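Local atomic coordinates of beta-xylanase (Caldicellulosiruptor kristjanssonii, PDB entry 7NWN), a protein that probably binds plant cell-wall polysaccharides through a family 9 carbohydrate-binding module belonging to a multimodular, hyperthermostable xylanase-glucuronoyl esterase. Residues P88-D99 / D111-F122; T54-K62 / V72-V80. One frame throughout, in Å; residues are numbered along the deposited sequence. Where two conformers were deposited one is given.

Contact 1 of 2, residues P88-D99 / D111-F122. With CA (calcium ion), chain S; CA (calcium ion), chain Q; EDO (1,2-ethanediol), chain I.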
loop_
_atom_site.group_PDB
_atom_site.type_symbol
_atom_site.label_atom_id
_atom_site.label_comp_id
_atom_site.label_asym_id
_atom_site.label_seq_id
_atom_site.Cartn_x
_atom_site.Cartn_y
_atom_site.Cartn_z
ATOM N N PRO A 88 9.956 2.337 -14.020
ATOM C CA PRO A 88 9.054 1.632 -13.100
ATOM C C PRO A 88 7.626 2.148 -13.008
ATOM O O PRO A 88 6.699 1.324 -13.042
ATOM C CB PRO A 88 9.795 1.658 -11.747
ATOM C CG PRO A 88 11.281 1.758 -12.156
ATOM C CD PRO A 88 11.270 2.611 -13.410
ATOM N N TYR A 89 7.439 3.483 -12.927
ATOM C CA TYR A 89 6.086 3.969 -12.722
ATOM C C TYR A 89 5.321 3.968 -14.051
ATOM O O TYR A 89 4.124 4.263 -14.037
ATOM C CB TYR A 89 6.013 5.360 -12.101
ATOM C CG TYR A 89 6.661 6.451 -12.926
ATOM C CD1 TYR A 89 5.972 7.096 -13.961
ATOM C CD2 TYR A 89 7.954 6.869 -12.633
ATOM C CE1 TYR A 89 6.566 8.111 -14.696
ATOM C CE2 TYR A 89 8.556 7.885 -13.356
ATOM C CZ TYR A 89 7.863 8.501 -14.390
ATOM O OH TYR A 89 8.453 9.515 -15.096
ATOM N N GLN A 90 6.009 3.621 -15.155
ATOM C CA GLN A 90 5.312 3.457 -16.439
ATOM C C GLN A 90 4.884 2.000 -16.683
ATOM O O GLN A 90 4.559 1.626 -17.811
ATOM C CB GLN A 90 6.152 4.025 -17.592
ATOM C CG GLN A 90 6.352 5.533 -17.463
ATOM C CD GLN A 90 5.884 6.252 -18.707
ATOM O OE1 GLN A 90 4.720 6.191 -19.116
ATOM N NE2 GLN A 90 6.835 6.887 -19.365
ATOM N N GLN A 91 4.918 1.163 -15.636
ATOM C CA GLN A 91 4.400 -0.203 -15.674
ATOM C C GLN A 91 3.167 -0.275 -14.773
ATOM O O GLN A 91 3.054 0.465 -13.787
ATOM C CB GLN A 91 5.472 -1.176 -15.181
ATOM C CG GLN A 91 6.858 -0.938 -15.779
ATOM C CD GLN A 91 7.938 -1.720 -15.065
ATOM O OE1 GLN A 91 7.704 -2.343 -14.035
ATOM N NE2 GLN A 91 9.160 -1.697 -15.597
ATOM N N ASP A 92 2.296 -1.241 -15.054
ATOM C CA ASP A 92 1.158 -1.455 -14.178
ATOM C C ASP A 92 1.702 -1.896 -12.806
ATOM O O ASP A 92 2.394 -2.890 -12.735
ATOM C CB ASP A 92 0.274 -2.559 -14.736
ATOM C CG ASP A 92 -0.665 -2.082 -15.842
ATOM O OD1 ASP A 92 -1.387 -1.091 -15.639
ATOM O OD2 ASP A 92 -0.661 -2.697 -16.890
ATOM N N SER A 93 1.419 -1.121 -11.761
ATOM C CA SER A 93 2.154 -1.218 -10.512
ATOM C C SER A 93 1.326 -0.513 -9.445
ATOM O O SER A 93 0.398 0.235 -9.775
ATOM C CB SER A 93 3.571 -0.645 -10.646
ATOM O OG SER A 93 3.524 0.690 -11.075
ATOM N N VAL A 94 1.610 -0.831 -8.181
ATOM C CA VAL A 94 1.015 -0.079 -7.092
ATOM C C VAL A 94 2.150 0.588 -6.296
ATOM O O VAL A 94 3.249 0.079 -6.266
ATOM C CB VAL A 94 0.107 -0.934 -6.178
ATOM C CG1 VAL A 94 -1.001 -1.665 -6.930
ATOM C CG2 VAL A 94 0.890 -1.863 -5.310
ATOM N N GLU A 95 1.876 1.735 -5.665
ATOM C CA GLU A 95 2.898 2.414 -4.871
ATOM C C GLU A 95 2.307 2.689 -3.492
ATOM O O GLU A 95 1.104 2.959 -3.362
ATOM C CB GLU A 95 3.196 3.773 -5.493
ATOM C CG GLU A 95 3.802 3.670 -6.892
ATOM C CD GLU A 95 4.245 4.965 -7.518
ATOM O OE1 GLU A 95 4.199 6.020 -6.835
ATOM O OE2 GLU A 95 4.635 4.934 -8.694
ATOM N N ILE A 96 3.178 2.566 -2.484
ATOM C CA ILE A 96 2.810 2.722 -1.081
ATOM C C ILE A 96 3.768 3.772 -0.525
ATOM O O ILE A 96 4.962 3.656 -0.724
ATOM C CB ILE A 96 2.908 1.369 -0.318
ATOM C CG1 ILE A 96 1.869 0.379 -0.886
ATOM C CG2 ILE A 96 2.663 1.544 1.198
ATOM C CD1 ILE A 96 2.273 -1.065 -0.636
ATOM N N PHE A 97 3.206 4.769 0.145
ATOM C CA PHE A 97 3.953 5.850 0.766
ATOM C C PHE A 97 3.671 5.808 2.269
ATOM O O PHE A 97 2.516 5.618 2.645
ATOM C CB PHE A 97 3.402 7.173 0.224
ATOM C CG PHE A 97 3.375 7.355 -1.288
ATOM C CD1 PHE A 97 2.405 6.733 -2.069
ATOM C CD2 PHE A 97 4.300 8.191 -1.914
ATOM C CE1 PHE A 97 2.333 6.967 -3.439
ATOM C CE2 PHE A 97 4.236 8.442 -3.287
ATOM C CZ PHE A 97 3.250 7.826 -4.042
ATOM N N LEU A 98 4.711 6.009 3.095
ATOM C CA LEU A 98 4.536 6.044 4.543
ATOM C C LEU A 98 5.382 7.173 5.163
ATOM O O LEU A 98 6.572 7.310 4.853
ATOM C CB LEU A 98 4.953 4.690 5.129
ATOM C CG LEU A 98 4.474 4.410 6.562
ATOM C CD1 LEU A 98 2.957 4.269 6.631
ATOM C CD2 LEU A 98 5.181 3.162 7.110
ATOM N N ASP A 99 4.740 7.973 6.028
ATOM C CA ASP A 99 5.426 8.951 6.876
ATOM C C ASP A 99 5.292 8.397 8.297
ATOM O O ASP A 99 4.254 8.601 8.935
ATOM C CB ASP A 99 4.759 10.323 6.709
ATOM C CG ASP A 99 5.153 11.455 7.694
ATOM O OD1 ASP A 99 6.163 11.331 8.443
ATOM O OD2 ASP A 99 4.389 12.441 7.722
ATOM N N ASP A 111 12.812 9.198 7.620
ATOM C CA ASP A 111 11.862 8.155 7.961
ATOM C C ASP A 111 10.772 7.963 6.878
ATOM O O ASP A 111 9.829 7.204 7.109
ATOM C CB ASP A 111 11.158 8.536 9.265
ATOM C CG ASP A 111 10.190 9.689 9.043
ATOM O OD1 ASP A 111 10.667 10.747 8.511
ATOM O OD2 ASP A 111 8.946 9.490 9.293
ATOM N N ASP A 112 10.797 8.727 5.764
ATOM C CA ASP A 112 9.701 8.670 4.794
ATOM C C ASP A 112 9.958 7.559 3.770
ATOM O O ASP A 112 11.099 7.279 3.434
ATOM C CB ASP A 112 9.412 10.031 4.160
ATOM C CG ASP A 112 8.978 11.078 5.189
ATOM O OD1 ASP A 112 8.086 10.766 6.000
ATOM O OD2 ASP A 112 9.500 12.208 5.137
ATOM N N LEU A 113 8.900 6.838 3.394
ATOM C CA LEU A 113 9.063 5.661 2.535
ATOM C C LEU A 113 8.184 5.831 1.302
ATOM O O LEU A 113 7.039 6.295 1.399
ATOM C CB LEU A 113 8.674 4.386 3.293
ATOM C CG LEU A 113 9.367 4.144 4.653
ATOM C CD1 LEU A 113 8.832 2.863 5.292
ATOM C CD2 LEU A 113 10.893 4.087 4.546
ATOM N N HIS A 114 8.738 5.375 0.169
ATOM C CA HIS A 114 7.962 5.301 -1.064
ATOM C C HIS A 114 8.414 4.070 -1.859
ATOM O O HIS A 114 9.534 4.034 -2.389
ATOM C CB HIS A 114 8.083 6.624 -1.848
ATOM C CG HIS A 114 7.326 6.656 -3.128
ATOM N ND1 HIS A 114 7.622 7.543 -4.142
ATOM C CD2 HIS A 114 6.303 5.898 -3.577
ATOM C CE1 HIS A 114 6.814 7.349 -5.147
ATOM N NE2 HIS A 114 5.999 6.344 -4.831
ATOM N N TYR A 115 7.531 3.067 -1.870
ATOM C CA TYR A 115 7.827 1.764 -2.465
ATOM C C TYR A 115 6.849 1.541 -3.617
ATOM O O TYR A 115 5.785 2.161 -3.642
ATOM C CB TYR A 115 7.602 0.666 -1.422
ATOM C CG TYR A 115 8.597 0.674 -0.282
ATOM C CD1 TYR A 115 9.965 0.666 -0.502
ATOM C CD2 TYR A 115 8.155 0.640 1.035
ATOM C CE1 TYR A 115 10.865 0.666 0.567
ATOM C CE2 TYR A 115 9.044 0.577 2.107
ATOM C CZ TYR A 115 10.407 0.635 1.878
ATOM O OH TYR A 115 11.278 0.581 2.938
ATOM N N ARG A 116 7.231 0.643 -4.532
ATOM C CA ARG A 116 6.425 0.327 -5.724
ATOM C C ARG A 116 6.623 -1.163 -6.004
ATOM O O ARG A 116 7.722 -1.669 -5.779
ATOM C CB ARG A 116 6.935 1.135 -6.945
ATOM C CG ARG A 116 6.139 0.963 -8.253
ATOM C CD ARG A 116 6.771 1.746 -9.448
ATOM N NE ARG A 116 6.719 3.202 -9.193
ATOM C CZ ARG A 116 7.731 3.940 -8.709
ATOM N NH1 ARG A 116 8.928 3.401 -8.493
ATOM N NH2 ARG A 116 7.525 5.217 -8.432
ATOM N N VAL A 117 5.556 -1.849 -6.471
ATOM C CA VAL A 117 5.696 -3.230 -6.916
ATOM C C VAL A 117 4.759 -3.386 -8.112
ATOM O O VAL A 117 3.630 -2.864 -8.092
ATOM C CB VAL A 117 5.382 -4.251 -5.785
ATOM C CG1 VAL A 117 4.025 -4.023 -5.132
ATOM C CG2 VAL A 117 5.549 -5.702 -6.211
ATOM N N ASN A 118 5.273 -3.999 -9.187
ATOM C CA ASN A 118 4.441 -4.248 -10.359
ATOM C C ASN A 118 3.726 -5.608 -10.254
ATOM O O ASN A 118 3.972 -6.371 -9.326
ATOM C CB ASN A 118 5.261 -4.069 -11.642
ATOM C CG ASN A 118 6.187 -5.218 -11.999
ATOM O OD1 ASN A 118 6.161 -6.289 -11.403
ATOM N ND2 ASN A 118 7.001 -5.019 -13.030
ATOM N N TYR A 119 2.878 -5.939 -11.254
ATOM C CA TYR A 119 2.024 -7.121 -11.168
ATOM C C TYR A 119 2.880 -8.388 -11.246
ATOM O O TYR A 119 2.373 -9.409 -10.837
ATOM C CB TYR A 119 0.931 -7.127 -12.259
ATOM C CG TYR A 119 1.497 -7.110 -13.653
ATOM C CD1 TYR A 119 1.869 -5.911 -14.260
ATOM C CD2 TYR A 119 1.805 -8.289 -14.311
ATOM C CE1 TYR A 119 2.452 -5.891 -15.524
ATOM C CE2 TYR A 119 2.362 -8.283 -15.588
ATOM C CZ TYR A 119 2.702 -7.082 -16.197
ATOM O OH TYR A 119 3.320 -7.053 -17.430
ATOM N N ASN A 120 4.147 -8.322 -11.735
ATOM C CA ASN A 120 5.081 -9.460 -11.743
ATOM C C ASN A 120 5.926 -9.529 -10.461
ATOM O O ASN A 120 6.909 -10.294 -10.402
ATOM C CB ASN A 120 6.029 -9.450 -12.951
ATOM C CG ASN A 120 5.279 -9.818 -14.207
ATOM O OD1 ASN A 120 4.344 -10.623 -14.154
ATOM N ND2 ASN A 120 5.613 -9.164 -15.304
ATOM N N ASN A 121 5.568 -8.683 -9.489
ATOM C CA ASN A 121 6.229 -8.671 -8.180
ATOM C C ASN A 121 7.625 -8.043 -8.194
ATOM O O ASN A 121 8.408 -8.272 -7.241
ATOM C CB ASN A 121 6.368 -10.061 -7.558
ATOM C CG ASN A 121 6.439 -9.949 -6.038
ATOM O OD1 ASN A 121 5.742 -9.122 -5.454
ATOM N ND2 ASN A 121 7.233 -10.808 -5.411
ATOM N N PHE A 122 7.901 -7.227 -9.234
ATOM C CA PHE A 122 9.169 -6.493 -9.325
ATOM C C PHE A 122 9.041 -5.233 -8.469
ATOM O O PHE A 122 8.168 -4.388 -8.701
ATOM C CB PHE A 122 9.474 -6.130 -10.793
ATOM C CG PHE A 122 10.670 -5.222 -10.958
ATOM C CD1 PHE A 122 11.947 -5.670 -10.650
ATOM C CD2 PHE A 122 10.521 -3.905 -11.400
ATOM C CE1 PHE A 122 13.053 -4.833 -10.763
ATOM C CE2 PHE A 122 11.630 -3.075 -11.538
ATOM C CZ PHE A 122 12.891 -3.541 -11.200
HETATM CA CA CA S . 8.303 11.439 8.219
HETATM CA CA CA Q . -2.968 -1.764 -17.546
HETATM C C1 EDO I . 14.743 8.741 3.000
HETATM O O1 EDO I . 13.360 9.095 2.656
HETATM C C2 EDO I . 15.428 7.431 2.638
HETATM O O2 EDO I . 15.814 7.226 1.264
HETATM O O HOH W 1 7.692 13.455 6.857
HETATM O O HOH W 2 -4.834 -0.934 -19.139
#
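Phe-97 and His-114 form an offset stack, their planes 15° apart: Phe-97 CE2 sits over the centre of the imidazole, whereas His-114 CD2 lies above the rim of the phenyl ring. At the imidazole edge, NE2 donates in the ring plane to Glu-95 OE1 (2.7 Å). The same carboxylate's OE2 meets the edge of the Arg-116 guanidinium, with NE at 2.8 Å from OE2, while the two planes stand almost perpendicular. Backbone N of Tyr-89 lies over one guanidinium face. The stacked rings, Glu-95 and Arg-116 project from antiparallel strands 93-99 and 112-118 of the beta sandwich expected of a family 9 module.

Arg-116 starts with CG anti to its backbone N (chi1 -177°) and bends at chi3, bringing NE over to Glu-95; NH2 adds a weaker bond to OE2 and has a second salt bridge, to Asp-126. Glu-95, flanked by a histidine and an arginine, is probably kept negative. Its OE1 is also hydrogen-bonded to a bound hexaethylene glycol, probably left from crystallisation.

Alternate residues turn to the other side of the sheet, where branched aliphatics suit the dry interior: Val-94 CG2 packs against Val-117 CG1 (3.8 Å), and Leu-98 CD2 against Leu-113 CD1. Val-94, Ile-96 and Val-117 also touch strand 143-151.

Aspartates suit the ends, where calcium ions probably offset the negative charge they bring together. Asp-92 binds one ion; Asp-99, Asp-111 and Asp-112 gather round another with Asp-103. Arg-104 also pairs with Asp-99, and Asp-112 OD2 accepts from Gln-109 N. Near the Asp-92 end, Asn-118 opens a type I turn to Asn-121; its OD1 accepts from Phe-122 N (2.9 Å), while ND2 donates to Gln-91 OE1 (2.9 Å) from above the carbonyl plane of that amide, whose side chain also bonds Asn-85. At the other calcium, Asp-111 is bidentate, OD1 at 2.5 Å and OD2 at 2.3 Å from the metal.

Contact 2 of 2, residues T54-K62 / V72-V80. With CA (calcium ion), chain Q.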
loop_
_atom_site.group_PDB
_atom_site.type_symbol
_atom_site.label_atom_id
_atom_site.label_comp_id
_atom_site.label_asym_id
_atom_site.label_seq_id
_atom_site.Cartn_x
_atom_site.Cartn_y
_atom_site.Cartn_z
ATOM N N THR A 54 -10.085 9.235 -17.200
ATOM C CA THR A 54 -11.023 8.123 -17.235
ATOM C C THR A 54 -10.276 6.885 -17.714
ATOM O O THR A 54 -9.336 6.997 -18.505
ATOM C CB THR A 54 -12.244 8.417 -18.121
ATOM O OG1 THR A 54 -11.684 8.544 -19.421
ATOM C CG2 THR A 54 -12.981 9.692 -17.761
ATOM N N THR A 55 -10.699 5.717 -17.215
ATOM C CA THR A 55 -10.028 4.436 -17.414
ATOM C C THR A 55 -10.964 3.345 -16.906
ATOM O O THR A 55 -11.775 3.612 -16.026
ATOM C CB THR A 55 -8.700 4.359 -16.641
ATOM O OG1 THR A 55 -8.158 3.075 -16.921
ATOM C CG2 THR A 55 -8.839 4.549 -15.144
ATOM N N GLN A 56 -10.870 2.115 -17.418
ATOM C CA GLN A 56 -11.703 1.076 -16.821
ATOM C C GLN A 56 -10.939 0.348 -15.701
ATOM O O GLN A 56 -11.461 -0.605 -15.116
ATOM C CB GLN A 56 -12.189 0.052 -17.850
ATOM C CG GLN A 56 -12.777 0.627 -19.127
ATOM C CD GLN A 56 -14.271 0.754 -19.028
ATOM O OE1 GLN A 56 -14.794 1.637 -18.350
ATOM N NE2 GLN A 56 -14.966 -0.144 -19.705
ATOM N N THR A 57 -9.694 0.772 -15.434
ATOM C CA THR A 57 -8.932 0.249 -14.300
ATOM C C THR A 57 -9.502 0.789 -12.992
ATOM O O THR A 57 -9.828 1.959 -12.910
ATOM C CB THR A 57 -7.449 0.588 -14.412
ATOM O OG1 THR A 57 -7.063 -0.127 -15.580
ATOM C CG2 THR A 57 -6.593 0.150 -13.230
ATOM N N ASN A 58 -9.681 -0.086 -11.996
ATOM C CA ASN A 58 -10.054 0.365 -10.668
ATOM C C ASN A 58 -9.352 -0.546 -9.665
ATOM O O ASN A 58 -8.747 -1.539 -10.074
ATOM C CB ASN A 58 -11.562 0.483 -10.434
ATOM C CG ASN A 58 -12.254 -0.835 -10.674
ATOM O OD1 ASN A 58 -12.334 -1.668 -9.783
ATOM N ND2 ASN A 58 -12.711 -1.047 -11.895
ATOM N N ALA A 59 -9.397 -0.159 -8.379
ATOM C CA ALA A 59 -8.600 -0.846 -7.385
ATOM C C ALA A 59 -9.248 -0.685 -6.021
ATOM O O ALA A 59 -10.067 0.210 -5.820
ATOM C CB ALA A 59 -7.192 -0.294 -7.362
ATOM N N LYS A 60 -8.811 -1.543 -5.094
ATOM C CA LYS A 60 -9.177 -1.438 -3.698
ATOM C C LYS A 60 -7.996 -1.941 -2.881
ATOM O O LYS A 60 -7.101 -2.612 -3.405
ATOM C CB LYS A 60 -10.465 -2.229 -3.463
ATOM C CG LYS A 60 -10.500 -3.617 -4.108
ATOM C CD LYS A 60 -11.831 -4.355 -3.917
ATOM C CE LYS A 60 -12.025 -5.648 -4.702
ATOM N NZ LYS A 60 -13.379 -6.224 -4.462
ATOM N N PHE A 61 -7.984 -1.603 -1.596
ATOM C CA PHE A 61 -6.918 -2.128 -0.755
ATOM C C PHE A 61 -7.416 -2.175 0.680
ATOM O O PHE A 61 -8.328 -1.418 1.037
ATOM C CB PHE A 61 -5.632 -1.308 -0.919
ATOM C CG PHE A 61 -5.725 0.071 -0.321
ATOM C CD1 PHE A 61 -6.221 1.140 -1.065
ATOM C CD2 PHE A 61 -5.324 0.298 0.996
ATOM C CE1 PHE A 61 -6.330 2.408 -0.497
ATOM C CE2 PHE A 61 -5.423 1.567 1.570
ATOM C CZ PHE A 61 -5.935 2.624 0.828
ATOM N N LYS A 62 -6.777 -3.065 1.460
ATOM C CA LYS A 62 -7.024 -3.219 2.885
ATOM C C LYS A 62 -5.694 -3.034 3.596
ATOM O O LYS A 62 -4.649 -3.294 2.994
ATOM C CB LYS A 62 -7.570 -4.615 3.156
ATOM C CG LYS A 62 -8.991 -4.810 2.628
ATOM C CD LYS A 62 -9.572 -6.195 2.898
ATOM C CE LYS A 62 -11.050 -6.259 2.527
ATOM N NZ LYS A 62 -11.630 -7.536 2.931
ATOM N N VAL A 72 -0.381 -4.431 3.484
ATOM C CA VAL A 72 -1.287 -3.922 2.461
ATOM C C VAL A 72 -1.752 -5.100 1.604
ATOM O O VAL A 72 -0.909 -5.850 1.142
ATOM C CB VAL A 72 -0.615 -2.854 1.566
ATOM C CG1 VAL A 72 -1.629 -2.224 0.596
ATOM C CG2 VAL A 72 0.083 -1.759 2.408
ATOM N N LEU A 73 -3.064 -5.186 1.358
ATOM C CA LEU A 73 -3.582 -6.117 0.361
ATOM C C LEU A 73 -4.280 -5.256 -0.691
ATOM O O LEU A 73 -5.238 -4.575 -0.333
ATOM C CB LEU A 73 -4.607 -7.049 1.027
ATOM C CG LEU A 73 -5.349 -7.979 0.056
ATOM C CD1 LEU A 73 -4.413 -9.095 -0.294
ATOM C CD2 LEU A 73 -6.572 -8.568 0.758
ATOM N N ALA A 74 -3.762 -5.239 -1.924
ATOM C CA ALA A 74 -4.397 -4.462 -2.966
ATOM C C ALA A 74 -4.882 -5.411 -4.057
ATOM O O ALA A 74 -4.177 -6.357 -4.436
ATOM C CB ALA A 74 -3.424 -3.423 -3.505
ATOM N N GLU A 75 -6.092 -5.135 -4.570
ATOM C CA GLU A 75 -6.514 -5.777 -5.814
ATOM C C GLU A 75 -6.831 -4.721 -6.872
ATOM O O GLU A 75 -7.519 -3.712 -6.587
ATOM C CB GLU A 75 -7.773 -6.618 -5.569
ATOM C CG GLU A 75 -7.435 -7.853 -4.795
ATOM C CD GLU A 75 -8.566 -8.839 -4.552
ATOM O OE1 GLU A 75 -9.618 -8.714 -5.181
ATOM O OE2 GLU A 75 -8.358 -9.745 -3.742
ATOM N N VAL A 76 -6.331 -4.993 -8.085
ATOM C CA VAL A 76 -6.512 -4.074 -9.186
ATOM C C VAL A 76 -7.297 -4.809 -10.283
ATOM O O VAL A 76 -6.836 -5.847 -10.753
ATOM C CB VAL A 76 -5.137 -3.596 -9.715
ATOM C CG1 VAL A 76 -5.302 -2.634 -10.907
ATOM C CG2 VAL A 76 -4.282 -2.941 -8.612
ATOM N N TYR A 77 -8.411 -4.221 -10.715
ATOM C CA TYR A 77 -9.093 -4.609 -11.939
ATOM C C TYR A 77 -8.475 -3.819 -13.095
ATOM O O TYR A 77 -8.544 -2.591 -13.128
ATOM C CB TYR A 77 -10.592 -4.331 -11.784
ATOM C CG TYR A 77 -11.369 -4.580 -13.052
ATOM C CD1 TYR A 77 -11.859 -5.847 -13.358
ATOM C CD2 TYR A 77 -11.593 -3.542 -13.962
ATOM C CE1 TYR A 77 -12.553 -6.087 -14.539
ATOM C CE2 TYR A 77 -12.264 -3.766 -15.153
ATOM C CZ TYR A 77 -12.744 -5.042 -15.436
ATOM O OH TYR A 77 -13.398 -5.267 -16.611
ATOM N N ASP A 78 -7.858 -4.553 -14.030
ATOM C CA ASP A 78 -7.087 -3.996 -15.108
ATOM C C ASP A 78 -6.991 -5.064 -16.192
ATOM O O ASP A 78 -6.194 -5.989 -16.088
ATOM C CB ASP A 78 -5.712 -3.546 -14.633
ATOM C CG ASP A 78 -4.874 -2.801 -15.679
ATOM O OD1 ASP A 78 -5.310 -2.622 -16.852
ATOM O OD2 ASP A 78 -3.786 -2.384 -15.294
ATOM N N PRO A 79 -7.817 -4.960 -17.257
ATOM C CA PRO A 79 -7.820 -5.956 -18.346
ATOM C C PRO A 79 -6.582 -6.035 -19.257
ATOM O O PRO A 79 -6.391 -7.032 -19.959
ATOM C CB PRO A 79 -9.123 -5.634 -19.104
ATOM C CG PRO A 79 -9.342 -4.140 -18.838
ATOM C CD PRO A 79 -8.820 -3.897 -17.425
ATOM N N VAL A 80 -5.677 -5.046 -19.195
ATOM C CA VAL A 80 -4.435 -5.134 -19.960
ATOM C C VAL A 80 -3.252 -4.865 -19.033
ATOM O O VAL A 80 -3.083 -3.759 -18.584
ATOM C CB VAL A 80 -4.427 -4.140 -21.146
ATOM C CG1 VAL A 80 -3.136 -4.244 -21.952
ATOM C CG2 VAL A 80 -5.660 -4.279 -22.049
HETATM CA CA CA Q . -2.968 -1.764 -17.546
HETATM O O HOH W 3 -12.452 -8.881 -4.308
HETATM O O HOH W 2 -4.834 -0.934 -19.139
#
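Thr-57 reaches across to Asp-78, its OG1 donating a weak hydrogen bond to OD1 (3.3 Å). With CG turned away from its own nitrogen (chi1 -174°), Asp-78 brings both carboxylate oxygens onto a calcium ion, OD2 at 2.5 Å. The carbonyl oxygen of Val-80 binds the same ion at 2.2 Å, and Asp-92, Ala-171 and a water complete the site. Aspartate suits the place, its short side chain setting both oxygens on the ion two residues before the Val-80 carbonyl. The methyl of Thr-57 does a second job, CG2 packing on Val-76 CG1 (3.8 Å).

Behind the metal, paired backbone bonds join Asn-58 to Tyr-77, Lys-60 to Glu-75 and Lys-62 to Leu-73. The Asn-58 amide lies nearly parallel to the Tyr-77 ring, with ND2 3.4 Å from CD2 but approaching obliquely, and Gln-56 O meets the ring at its edge. On this same side Lys-60 and Glu-75 run alongside each other; in the conformer given, a water links NZ to OE1, the two ends being too far apart for a salt bridge. Glu-75 OE2 instead pairs with Arg-145, while Lys-60 and Lys-62 make cation-pi contacts with Trp-45 and Lys-62 NZ also bonds Trp-40 O.

The reverse side is apolar. Small alanines fit between larger neighbours: Ala-59 CB meets Val-76 CG2, and Ala-74 CB meets Phe-61 CB at 4.0 Å. The Phe-61 ring then stacks on Phe-166 of the facing sheet. Such alternation, apolar groups inward and mostly polar or charged ones on the other side, where Leu-73 packs on Trp-40, is characteristic of a beta hairpin forming the edge of a beta-sandwich sheet, here ending in a calcium site.

Contact 2 closes along the chain before contact 1 opens, and the two strand pairs belong to opposing sheets of the sandwich. Their apolar sides meet in the interior, where Ile-96 CD1 packs on Val-72 CG2 and Val-94 CG1 on Val-76 CG2. Both are largely buried, but contact 1 lies nearer the centre of the chain and buries its ionic network, whereas contact 2 lines a sheet edge whose outward charges are partly exposed and linked through water. One calcium is shared: Asp-92 of contact 1 and Asp-78 with Val-80 of contact 2 tie the sheets together there. Contact 1 alone holds a second calcium at its opposite end.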